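PDB 3L22: SusD superfamily protein from Bacteroides fragilis, which probably binds glycans at the outer membrane surface, as characterised members of the SusD family do, and carries zinc ions in the crystal. Local coordinates for residues 126-129 with 130-133. Numbering follows the deposited sequence.
Sequences LAYY and YLNN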
loop_
_atom_site.group_PDB
_atom_site.type_symbol
_atom_site.label_atom_id
_atom_site.label_comp_id
_atom_site.label_asym_id
_atom_site.label_seq_id
_atom_site.Cartn_x
_atom_site.Cartn_y
_atom_site.Cartn_z
ATOM N N LEU A 126 -5.585 2.156 7.853
ATOM C CA LEU A 126 -5.049 1.572 6.644
ATOM C C LEU A 126 -6.149 1.232 5.609
ATOM O O LEU A 126 -5.990 1.465 4.374
ATOM C CB LEU A 126 -4.204 0.330 7.012
ATOM C CG LEU A 126 -3.262 -0.216 5.952
ATOM C CD1 LEU A 126 -2.268 0.861 5.401
ATOM C CD2 LEU A 126 -2.495 -1.468 6.447
ATOM N N ALA A 127 -7.261 0.693 6.096
ATOM C CA ALA A 127 -8.357 0.328 5.209
ATOM C C ALA A 127 -8.900 1.577 4.504
ATOM O O ALA A 127 -9.019 1.617 3.264
ATOM C CB ALA A 127 -9.440 -0.387 5.988
ATOM N N TYR A 128 -9.169 2.629 5.282
ATOM C CA TYR A 128 -9.619 3.900 4.698
ATOM C C TYR A 128 -8.587 4.513 3.754
ATOM O O TYR A 128 -8.955 5.129 2.746
ATOM C CB TYR A 128 -10.035 4.912 5.785
ATOM C CG TYR A 128 -11.445 4.678 6.267
ATOM C CD1 TYR A 128 -12.522 4.859 5.398
ATOM C CD2 TYR A 128 -11.718 4.241 7.573
ATOM C CE1 TYR A 128 -13.822 4.629 5.798
ATOM C CE2 TYR A 128 -13.052 4.015 7.993
ATOM C CZ TYR A 128 -14.089 4.209 7.089
ATOM O OH TYR A 128 -15.391 3.977 7.428
ATOM N N TYR A 129 -7.300 4.366 4.078
ATOM C CA TYR A 129 -6.256 4.914 3.236
ATOM C C TYR A 129 -6.285 4.315 1.816
ATOM O O TYR A 129 -6.167 5.033 0.812
ATOM C CB TYR A 129 -4.873 4.702 3.904
ATOM C CG TYR A 129 -3.721 4.910 2.972
ATOM C CD1 TYR A 129 -3.202 6.183 2.757
ATOM C CD2 TYR A 129 -3.136 3.850 2.319
ATOM C CE1 TYR A 129 -2.141 6.400 1.903
ATOM C CE2 TYR A 129 -2.054 4.053 1.433
ATOM C CZ TYR A 129 -1.563 5.319 1.241
ATOM O OH TYR A 129 -0.490 5.538 0.397
ATOM N N TYR A 130 -6.419 2.991 1.743
ATOM C CA TYR A 130 -6.509 2.348 0.437
ATOM C C TYR A 130 -7.797 2.728 -0.337
ATOM O O TYR A 130 -7.721 2.996 -1.535
ATOM C CB TYR A 130 -6.304 0.838 0.560
ATOM C CG TYR A 130 -4.854 0.465 0.856
ATOM C CD1 TYR A 130 -3.841 0.796 -0.034
ATOM C CD2 TYR A 130 -4.519 -0.251 1.998
ATOM C CE1 TYR A 130 -2.522 0.440 0.205
ATOM C CE2 TYR A 130 -3.212 -0.602 2.265
ATOM C CZ TYR A 130 -2.217 -0.274 1.356
ATOM O OH TYR A 130 -0.918 -0.619 1.595
ATOM N N LEU A 131 -8.934 2.837 0.341
ATOM C CA LEU A 131 -10.156 3.314 -0.307
ATOM C C LEU A 131 -9.968 4.746 -0.854
ATOM O O LEU A 131 -10.414 5.065 -1.967
ATOM C CB LEU A 131 -11.342 3.269 0.647
ATOM C CG LEU A 131 -11.834 1.919 1.191
ATOM C CD1 LEU A 131 -12.951 2.159 2.206
ATOM C CD2 LEU A 131 -12.299 1.007 -0.000
ATOM N N ASN A 132 -9.213 5.567 -0.125
ATOM C CA ASN A 132 -9.014 6.964 -0.490
ATOM C C ASN A 132 -8.098 7.108 -1.707
ATOM O O ASN A 132 -7.958 8.205 -2.230
ATOM C CB ASN A 132 -8.406 7.771 0.676
ATOM C CG ASN A 132 -9.037 9.145 0.857
ATOM O OD1 ASN A 132 -10.189 9.359 0.497
ATOM N ND2 ASN A 132 -8.268 10.091 1.443
ATOM N N ASN A 133 -7.430 6.023 -2.095
ATOM C CA ASN A 133 -6.574 5.997 -3.281
ATOM C C ASN A 133 -7.173 5.224 -4.456
ATOM O O ASN A 133 -6.445 4.898 -5.418
ATOM C CB ASN A 133 -5.204 5.436 -2.894
ATOM C CG ASN A 133 -4.351 6.449 -2.166
ATOM O OD1 ASN A 133 -3.779 7.340 -2.808
ATOM N ND2 ASN A 133 -4.276 6.346 -0.827
#
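Tyr129 and Tyr130, neighbours near the C-terminal end of helix 113-131, meet as a T-shaped pair: the CD2–CE2 edge of Tyr129 is directed at the face of Tyr130, with ring planes 69° apart. CD2 of Tyr129 stands 3.9 Å above the plane of the Tyr130 ring, over its centre. The first torsions differ, CG of Tyr129 lying anti to its own backbone N (chi1 165°) and CG of Tyr130 anti to its carbonyl carbon (-72°), and with them the two rings leave the helix in directions that let the edge of one meet the face of the other. Leu126, one turn earlier, runs alongside Tyr130, and Leu126 CD1 lies 3.6 Å from Tyr130 CE2.

The side chain of Asn133 folds back toward the preceding turn. Its ND2 donates to Tyr129 O at 2.8 Å, arriving from above the carbonyl plane, and also lies 3.4 Å above the plane of the Tyr129 ring, toward the rim. Ile397 of helix 395-401 packs against Tyr129, Tyr130 and Asn133, while Leu206 of helix 200-213 touches Leu126 and Tyr129, placing this helix end inside the helical, TPR-like core of the SusD fold. Bonded to the carbonyl and lodged over the ring, the amide probably limits its own rotation and that of Tyr129.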